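Local coordinates for protein acetyl transferase (Salmonella typhimurium, PDB 1S7K) that probably transfers the acetyl group of acetyl-coenzyme A to the N-terminal alpha-amino group of ribosomal protein L7/L12, as a GNAT-family enzyme, at residues I75-N88 / I99-M113. Numbering follows the deposited sequence.
Sequences IFCQNEMAGVLSFN and IGYWLDESFQGQGIM
Strands 80-88 and 99-103 run antiparallel, their axes 155° apart; Val84/Trp102 and Ser86/Gly100 each exchange two N-H...O bonds, and a fifth, Asp104 N to Ala82 O (2.8 Å, 172° at the hydrogen), extends the pairing into the loop. Beyond it Phe107 folds back, and Ala82 CB stands 3.5 Å from the Phe107 ring centroid, 11° off the normal, a CH-pi contact over the face. Glu80 CD meets the same ring at its edge, 3.9 Å from Phe107 CZ. Ile75 O receives Ala82 N (2.7 Å) and, weakly, Gly83 N: a classic bulge. The Met113 chain curls back twice after CB, bringing SD to 3.4 Å from Leu85 CD1. Its CE lies 3.6 Å from Ile75 CD1. Ile75 CG2 meets Ile112 CG2 at 3.5 Å. On the sheet face of Val84 and Trp102, the valine meets the indole obliquely, CB 3.6 Å from NE1. Tyr101, Leu103, Gly109, Gly111, Ile112 and Met113 bind CoA in another structure of this protein; none is bound here. Their strand-to-helix loop is consistent with the GNAT pyrophosphate-binding loop. Helix 24-33 packs on Val84 and Trp102 through Leu27; strand 14-18 meets Ile75 and Leu85 through Leu16, and Tyr124 of helix 112-127 stacks edge-to-face with Phe87.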
ATOM      1  N   ILE A  75       0.878  14.333 -19.382  1.00 12.83           N
ATOM      2  CA  ILE A  75       1.085  15.782 -19.215  1.00 14.67           C
ATOM      3  C   ILE A  75       1.520  16.340 -20.568  1.00 16.22           C
ATOM      4  O   ILE A  75       2.532  15.881 -21.105  1.00 14.21           O
ATOM      5  CB  ILE A  75       2.244  16.071 -18.214  1.00 13.52           C
ATOM      6  CG1 ILE A  75       1.906  15.628 -16.772  1.00 13.17           C
ATOM      7  CG2 ILE A  75       2.544  17.608 -18.141  1.00 14.29           C
ATOM      8  CD1 ILE A  75       3.261  15.512 -15.946  1.00 17.73           C
ATOM      9  N   PHE A  76       0.780  17.332 -21.078  1.00 14.79           N
ATOM     10  CA  PHE A  76       1.076  17.999 -22.346  1.00 18.00           C
ATOM     11  C   PHE A  76       1.360  19.452 -22.072  1.00 16.78           C
ATOM     12  O   PHE A  76       0.634  20.110 -21.338  1.00 16.02           O
ATOM     13  CB  PHE A  76      -0.083  17.909 -23.324  1.00 18.95           C
ATOM     14  CG  PHE A  76      -0.216  16.576 -23.939  1.00 22.72           C
ATOM     15  CD1 PHE A  76      -1.001  15.578 -23.339  1.00 22.20           C
ATOM     16  CD2 PHE A  76       0.469  16.291 -25.110  1.00 23.97           C
ATOM     17  CE1 PHE A  76      -1.086  14.318 -23.909  1.00 22.83           C
ATOM     18  CE2 PHE A  76       0.390  15.038 -25.689  1.00 22.85           C
ATOM     19  CZ  PHE A  76      -0.396  14.047 -25.082  1.00 24.33           C
ATOM     20  N   CYS A  77       2.438  19.932 -22.661  1.00 17.32           N
ATOM     21  CA  CYS A  77       2.840  21.318 -22.457  1.00 18.14           C
ATOM     22  C   CYS A  77       2.852  21.919 -23.861  1.00 19.22           C
ATOM     23  O   CYS A  77       3.626  21.459 -24.688  1.00 19.91           O
ATOM     24  CB  CYS A  77       4.237  21.319 -21.823  1.00 16.28           C
ATOM     25  SG  CYS A  77       5.101  22.961 -21.783  1.00 20.79           S
ATOM     26  N   GLN A  78       2.024  22.943 -24.108  1.00 20.83           N
ATOM     27  CA  GLN A  78       1.909  23.554 -25.441  1.00 22.95           C
ATOM     28  C   GLN A  78       1.707  22.457 -26.512  1.00 24.49           C
ATOM     29  O   GLN A  78       2.305  22.519 -27.601  1.00 25.88           O
ATOM     30  CB  GLN A  78       3.151  24.362 -25.789  1.00 23.99           C
ATOM     31  CG  GLN A  78       3.500  25.456 -24.759  1.00 28.93           C
ATOM     32  CD  GLN A  78       4.361  26.565 -25.355  1.00 30.95           C
ATOM     33  OE1 GLN A  78       4.824  27.462 -24.658  1.00 30.77           O
ATOM     34  NE2 GLN A  78       4.560  26.507 -26.677  1.00 33.02           N
ATOM     35  N   ASN A  79       0.889  21.459 -26.175  1.00 24.35           N
ATOM     36  CA  ASN A  79       0.544  20.323 -27.050  1.00 25.32           C
ATOM     37  C   ASN A  79       1.592  19.240 -27.323  1.00 24.89           C
ATOM     38  O   ASN A  79       1.357  18.335 -28.120  1.00 26.25           O
ATOM     39  CB  ASN A  79      -0.004  20.839 -28.395  1.00 26.05           C
ATOM     40  CG  ASN A  79      -1.351  21.501 -28.232  1.00 27.51           C
ATOM     41  OD1 ASN A  79      -2.230  20.934 -27.607  1.00 26.10           O
ATOM     42  ND2 ASN A  79      -1.506  22.722 -28.770  1.00 27.20           N
ATOM     43  N   GLU A  80       2.718  19.304 -26.638  1.00 24.74           N
ATOM     44  CA  GLU A  80       3.778  18.316 -26.790  1.00 24.71           C
ATOM     45  C   GLU A  80       3.722  17.386 -25.578  1.00 24.45           C
ATOM     46  O   GLU A  80       3.565  17.849 -24.465  1.00 21.62           O
ATOM     47  CB  GLU A  80       5.122  19.014 -26.798  1.00 26.87           C
ATOM     48  CG  GLU A  80       6.209  18.140 -27.316  1.00 30.84           C
ATOM     49  CD  GLU A  80       7.549  18.794 -27.267  1.00 32.44           C
ATOM     50  OE1 GLU A  80       7.637  20.051 -27.318  1.00 34.11           O
ATOM     51  OE2 GLU A  80       8.535  18.031 -27.195  1.00 33.43           O
ATOM     52  N   MET A  81       3.854  16.087 -25.778  1.00 21.14           N
ATOM     53  CA  MET A  81       3.811  15.216 -24.593  1.00 21.50           C
ATOM     54  C   MET A  81       5.069  15.461 -23.737  1.00 19.70           C
ATOM     55  O   MET A  81       6.197  15.475 -24.239  1.00 22.89           O
ATOM     56  CB  MET A  81       3.691  13.765 -25.059  1.00 22.64           C
ATOM     57  CG  MET A  81       2.988  12.830 -24.081  1.00 23.23           C
ATOM     58  SD  MET A  81       3.377  11.101 -24.579  1.00 22.56           S
ATOM     59  CE  MET A  81       4.934  11.236 -24.304  1.00 16.35           C
ATOM     60  N   ALA A  82       4.910  15.679 -22.425  1.00 18.67           N
ATOM     61  CA  ALA A  82       6.067  15.977 -21.590  1.00 17.14           C
ATOM     62  C   ALA A  82       6.352  15.009 -20.451  1.00 16.77           C
ATOM     63  O   ALA A  82       7.418  15.061 -19.875  1.00 15.34           O
ATOM     64  CB  ALA A  82       5.952  17.405 -20.998  1.00 18.44           C
ATOM     65  N   GLY A  83       5.379  14.180 -20.097  1.00 16.81           N
ATOM     66  CA  GLY A  83       5.633  13.204 -19.041  1.00 16.74           C
ATOM     67  C   GLY A  83       4.364  12.530 -18.616  1.00 16.42           C
ATOM     68  O   GLY A  83       3.362  12.647 -19.287  1.00 15.49           O
ATOM     69  N   VAL A  84       4.410  11.805 -17.497  1.00 14.23           N
ATOM     70  CA  VAL A  84       3.261  11.062 -16.994  1.00 13.30           C
ATOM     71  C   VAL A  84       2.951  11.465 -15.530  1.00 10.75           C
ATOM     72  O   VAL A  84       3.867  11.708 -14.775  1.00  9.31           O
ATOM     73  CB  VAL A  84       3.545   9.544 -16.961  1.00 13.23           C
ATOM     74  CG1 VAL A  84       2.433   8.850 -16.194  1.00 13.85           C
ATOM     75  CG2 VAL A  84       3.596   8.948 -18.423  1.00 15.86           C
ATOM     76  N   LEU A  85       1.676  11.610 -15.186  1.00  9.67           N
ATOM     77  CA  LEU A  85       1.257  11.896 -13.807  1.00 10.69           C
ATOM     78  C   LEU A  85       0.232  10.783 -13.477  1.00 11.80           C
ATOM     79  O   LEU A  85      -0.840  10.659 -14.157  1.00 11.38           O
ATOM     80  CB  LEU A  85       0.603  13.268 -13.706  1.00  9.85           C
ATOM     81  CG  LEU A  85       0.113  13.651 -12.317  1.00 13.66           C
ATOM     82  CD1 LEU A  85       1.184  13.382 -11.302  1.00 17.33           C
ATOM     83  CD2 LEU A  85      -0.290  15.136 -12.286  1.00 11.30           C
ATOM     84  N   SER A  86       0.572   9.955 -12.476  1.00 10.37           N
ATOM     85  CA  SER A  86      -0.261   8.795 -12.116  1.00 12.36           C
ATOM     86  C   SER A  86      -0.714   8.707 -10.685  1.00 12.10           C
ATOM     87  O   SER A  86      -0.101   9.310  -9.811  1.00 13.10           O
ATOM     88  CB  SER A  86       0.504   7.487 -12.388  1.00 13.42           C
ATOM     89  OG  SER A  86       0.886   7.366 -13.757  1.00 18.22           O
ATOM     90  N   PHE A  87      -1.794   7.965 -10.457  1.00 11.30           N
ATOM     91  CA  PHE A  87      -2.225   7.624  -9.126  1.00 11.68           C
ATOM     92  C   PHE A  87      -1.831   6.119  -9.282  1.00 14.67           C
ATOM     93  O   PHE A  87      -2.530   5.345  -9.969  1.00 14.00           O
ATOM     94  CB  PHE A  87      -3.742   7.789  -8.947  1.00 11.55           C
ATOM     95  CG  PHE A  87      -4.186   9.192  -8.683  1.00 10.44           C
ATOM     96  CD1 PHE A  87      -5.496   9.596  -8.985  1.00 11.39           C
ATOM     97  CD2 PHE A  87      -3.329  10.113  -8.119  1.00 11.85           C
ATOM     98  CE1 PHE A  87      -5.927  10.909  -8.736  1.00 10.50           C
ATOM     99  CE2 PHE A  87      -3.752  11.426  -7.859  1.00 13.82           C
ATOM    100  CZ  PHE A  87      -5.057  11.831  -8.177  1.00 10.53           C
ATOM    101  N   ASN A  88      -0.669   5.752  -8.730  1.00 15.44           N
ATOM    102  CA  ASN A  88      -0.185   4.391  -8.885  1.00 16.73           C
ATOM    103  C   ASN A  88      -1.211   3.383  -8.423  1.00 17.65           C
ATOM    104  O   ASN A  88      -1.307   2.287  -9.005  1.00 21.41           O
ATOM    105  CB  ASN A  88       1.098   4.167  -8.129  1.00 20.00           C
ATOM    106  CG  ASN A  88       2.233   5.000  -8.674  1.00 20.86           C
ATOM    107  OD1 ASN A  88       2.320   5.223  -9.878  1.00 22.41           O
ATOM    108  ND2 ASN A  88       3.127   5.449  -7.784  1.00 25.46           N
ATOM    109  N   ILE A  99       0.514   8.900  -5.392  1.00  8.88           N
ATOM    110  CA  ILE A  99       0.953   9.597  -6.601  1.00  8.23           C
ATOM    111  C   ILE A  99       2.308   9.136  -7.198  1.00  9.20           C
ATOM    112  O   ILE A  99       3.290   8.949  -6.478  1.00  9.59           O
ATOM    113  CB  ILE A  99       1.064  11.135  -6.286  1.00  7.92           C
ATOM    114  CG1 ILE A  99      -0.325  11.747  -6.040  1.00  9.40           C
ATOM    115  CG2 ILE A  99       1.803  11.837  -7.434  1.00  8.19           C
ATOM    116  CD1 ILE A  99      -0.362  12.987  -5.114  1.00 12.86           C
ATOM    117  N   GLY A 100       2.397   9.042  -8.515  1.00  8.87           N
ATOM    118  CA  GLY A 100       3.702   8.685  -9.122  1.00 10.55           C
ATOM    119  C   GLY A 100       3.845   9.617 -10.327  1.00 12.33           C
ATOM    120  O   GLY A 100       2.845  10.060 -10.799  1.00 12.98           O
ATOM    121  N   TYR A 101       5.051   9.999 -10.749  1.00 12.39           N
ATOM    122  CA  TYR A 101       5.161  10.878 -11.928  1.00 12.79           C
ATOM    123  C   TYR A 101       6.555  10.786 -12.498  1.00 14.34           C
ATOM    124  O   TYR A 101       7.490  10.321 -11.822  1.00 12.55           O
ATOM    125  CB  TYR A 101       4.940  12.371 -11.565  1.00 14.13           C
ATOM    126  CG  TYR A 101       6.217  13.081 -11.039  1.00 13.21           C
ATOM    127  CD1 TYR A 101       6.972  13.942 -11.853  1.00 13.66           C
ATOM    128  CD2 TYR A 101       6.644  12.892  -9.742  1.00 17.03           C
ATOM    129  CE1 TYR A 101       8.147  14.609 -11.356  1.00 16.50           C
ATOM    130  CE2 TYR A 101       7.810  13.548  -9.230  1.00 16.04           C
ATOM    131  CZ  TYR A 101       8.565  14.400 -10.044  1.00 15.26           C
ATOM    132  OH  TYR A 101       9.737  14.975  -9.504  1.00 14.63           O
ATOM    133  N   TRP A 102       6.672  11.199 -13.760  1.00 12.26           N
ATOM    134  CA  TRP A 102       7.972  11.319 -14.386  1.00 14.61           C
ATOM    135  C   TRP A 102       7.860  12.264 -15.558  1.00 15.11           C
ATOM    136  O   TRP A 102       6.863  12.263 -16.286  1.00 14.43           O
ATOM    137  CB  TRP A 102       8.583   9.963 -14.751  1.00 18.51           C
ATOM    138  CG  TRP A 102       7.958   9.202 -15.768  1.00 20.57           C
ATOM    139  CD1 TRP A 102       6.991   8.247 -15.616  1.00 23.14           C
ATOM    140  CD2 TRP A 102       8.249   9.283 -17.174  1.00 21.89           C
ATOM    141  NE1 TRP A 102       6.648   7.720 -16.880  1.00 22.39           N
ATOM    142  CE2 TRP A 102       7.410   8.347 -17.837  1.00 22.55           C
ATOM    143  CE3 TRP A 102       9.137  10.063 -17.938  1.00 23.63           C
ATOM    144  CZ2 TRP A 102       7.439   8.169 -19.249  1.00 23.33           C
ATOM    145  CZ3 TRP A 102       9.159   9.881 -19.349  1.00 23.09           C
ATOM    146  CH2 TRP A 102       8.322   8.950 -19.973  1.00 23.28           C
ATOM    147  N   LEU A 103       8.910  13.058 -15.725  1.00 14.96           N
ATOM    148  CA  LEU A 103       8.976  14.085 -16.753  1.00 16.49           C
ATOM    149  C   LEU A 103      10.149  13.878 -17.692  1.00 17.29           C
ATOM    150  O   LEU A 103      11.249  13.490 -17.246  1.00 17.25           O
ATOM    151  CB  LEU A 103       9.189  15.463 -16.093  1.00 16.54           C
ATOM    152  CG  LEU A 103       7.989  16.041 -15.374  1.00 17.49           C
ATOM    153  CD1 LEU A 103       8.338  17.289 -14.570  1.00 15.44           C
ATOM    154  CD2 LEU A 103       6.948  16.361 -16.425  1.00 14.46           C
ATOM    155  N   ASP A 104       9.914  14.158 -18.971  1.00 18.68           N
ATOM    156  CA  ASP A 104      10.978  14.104 -19.968  1.00 19.22           C
ATOM    157  C   ASP A 104      12.049  15.080 -19.528  1.00 20.56           C
ATOM    158  O   ASP A 104      11.765  16.097 -18.890  1.00 18.71           O
ATOM    159  CB  ASP A 104      10.507  14.561 -21.327  1.00 19.93           C
ATOM    160  CG  ASP A 104      11.682  14.877 -22.234  1.00 22.29           C
ATOM    161  OD1 ASP A 104      12.328  13.893 -22.663  1.00 23.16           O
ATOM    162  OD2 ASP A 104      11.954  16.088 -22.478  1.00 19.25           O
ATOM    163  N   GLU A 105      13.288  14.788 -19.915  1.00 22.22           N
ATOM    164  CA  GLU A 105      14.422  15.610 -19.507  1.00 23.65           C
ATOM    165  C   GLU A 105      14.338  17.106 -19.775  1.00 22.17           C
ATOM    166  O   GLU A 105      14.856  17.908 -19.008  1.00 24.45           O
ATOM    167  CB  GLU A 105      15.725  15.058 -20.133  1.00 27.87           C
ATOM    168  CG  GLU A 105      15.833  15.172 -21.652  1.00 32.58           C
ATOM    169  CD  GLU A 105      16.900  14.224 -22.224  1.00 35.63           C
ATOM    170  OE1 GLU A 105      17.218  14.272 -23.431  1.00 39.11           O
ATOM    171  OE2 GLU A 105      17.422  13.412 -21.453  1.00 37.83           O
ATOM    172  N   SER A 106      13.697  17.508 -20.857  1.00 21.95           N
ATOM    173  CA  SER A 106      13.628  18.953 -21.183  1.00 20.73           C
ATOM    174  C   SER A 106      12.471  19.678 -20.470  1.00 20.90           C
ATOM    175  O   SER A 106      12.254  20.902 -20.676  1.00 19.14           O
ATOM    176  CB  SER A 106      13.460  19.137 -22.705  1.00 22.08           C
ATOM    177  OG  SER A 106      12.288  18.481 -23.141  1.00 24.14           O
ATOM    178  N   PHE A 107      11.739  18.941 -19.641  1.00 19.07           N
ATOM    179  CA  PHE A 107      10.598  19.540 -18.904  1.00 19.26           C
ATOM    180  C   PHE A 107      10.684  19.429 -17.383  1.00 19.65           C
ATOM    181  O   PHE A 107       9.649  19.501 -16.671  1.00 18.32           O
ATOM    182  CB  PHE A 107       9.285  18.908 -19.330  1.00 22.22           C
ATOM    183  CG  PHE A 107       8.957  19.109 -20.793  1.00 24.26           C
ATOM    184  CD1 PHE A 107       9.352  18.186 -21.734  1.00 22.73           C
ATOM    185  CD2 PHE A 107       8.220  20.212 -21.199  1.00 24.17           C
ATOM    186  CE1 PHE A 107       9.007  18.346 -23.093  1.00 25.28           C
ATOM    187  CE2 PHE A 107       7.878  20.384 -22.549  1.00 26.27           C
ATOM    188  CZ  PHE A 107       8.269  19.452 -23.489  1.00 24.61           C
ATOM    189  N   GLN A 108      11.899  19.272 -16.888  1.00 16.79           N
ATOM    190  CA  GLN A 108      12.129  19.185 -15.461  1.00 17.74           C
ATOM    191  C   GLN A 108      12.489  20.539 -14.850  1.00 17.46           C
ATOM    192  O   GLN A 108      12.975  21.466 -15.550  1.00 15.79           O
ATOM    193  CB  GLN A 108      13.265  18.193 -15.194  1.00 18.72           C
ATOM    194  CG  GLN A 108      12.938  16.774 -15.674  1.00 18.98           C
ATOM    195  CD  GLN A 108      14.113  15.823 -15.448  1.00 22.62           C
ATOM    196  OE1 GLN A 108      15.129  16.230 -14.913  1.00 24.55           O
ATOM    197  NE2 GLN A 108      13.973  14.574 -15.839  1.00 21.61           N
ATOM    198  N   GLY A 109      12.273  20.637 -13.538  1.00 15.43           N
ATOM    199  CA  GLY A 109      12.565  21.832 -12.760  1.00 14.76           C
ATOM    200  C   GLY A 109      11.760  23.072 -13.122  1.00 12.12           C
ATOM    201  O   GLY A 109      12.156  24.166 -12.758  1.00 13.74           O
ATOM    202  N   GLN A 110      10.664  22.921 -13.869  1.00 11.17           N
ATOM    203  CA  GLN A 110       9.855  24.057 -14.280  1.00 11.06           C
ATOM    204  C   GLN A 110       8.461  24.144 -13.634  1.00 12.52           C
ATOM    205  O   GLN A 110       7.595  24.867 -14.153  1.00 12.52           O
ATOM    206  CB  GLN A 110       9.703  24.038 -15.796  1.00 15.65           C
ATOM    207  CG  GLN A 110      11.085  24.121 -16.467  1.00 15.93           C
ATOM    208  CD  GLN A 110      11.049  23.519 -17.884  1.00 16.82           C
ATOM    209  OE1 GLN A 110      10.273  23.941 -18.728  1.00 20.27           O
ATOM    210  NE2 GLN A 110      11.850  22.528 -18.110  1.00 14.02           N
ATOM    211  N   GLY A 111       8.232  23.400 -12.539  1.00 13.06           N
ATOM    212  CA  GLY A 111       6.916  23.446 -11.876  1.00 11.82           C
ATOM    213  C   GLY A 111       5.741  22.848 -12.648  1.00 12.60           C
ATOM    214  O   GLY A 111       4.543  23.030 -12.258  1.00 10.91           O
ATOM    215  N   ILE A 112       6.037  22.143 -13.736  1.00  9.70           N
ATOM    216  CA  ILE A 112       4.983  21.537 -14.569  1.00 10.66           C
ATOM    217  C   ILE A 112       4.279  20.454 -13.731  1.00 11.60           C
ATOM    218  O   ILE A 112       3.044  20.313 -13.787  1.00  8.69           O
ATOM    219  CB  ILE A 112       5.587  20.874 -15.834  1.00 11.93           C
ATOM    220  CG1 ILE A 112       6.152  21.981 -16.756  1.00 12.65           C
ATOM    221  CG2 ILE A 112       4.530  20.048 -16.545  1.00 13.27           C
ATOM    222  CD1 ILE A 112       6.954  21.445 -18.076  1.00 11.18           C
ATOM    223  N   MET A 113       5.071  19.664 -12.985  1.00 12.01           N
ATOM    224  CA  MET A 113       4.460  18.615 -12.125  1.00 12.42           C
ATOM    225  C   MET A 113       3.720  19.314 -11.000  1.00 13.06           C
ATOM    226  O   MET A 113       2.587  18.959 -10.702  1.00  9.85           O
ATOM    227  CB  MET A 113       5.540  17.663 -11.601  1.00 12.45           C
ATOM    228  CG  MET A 113       5.092  16.629 -10.592  1.00 13.55           C
ATOM    229  SD  MET A 113       3.635  15.730 -11.045  1.00 15.92           S
ATOM    230  CE  MET A 113       3.938  15.216 -12.427  1.00 14.47           C
TER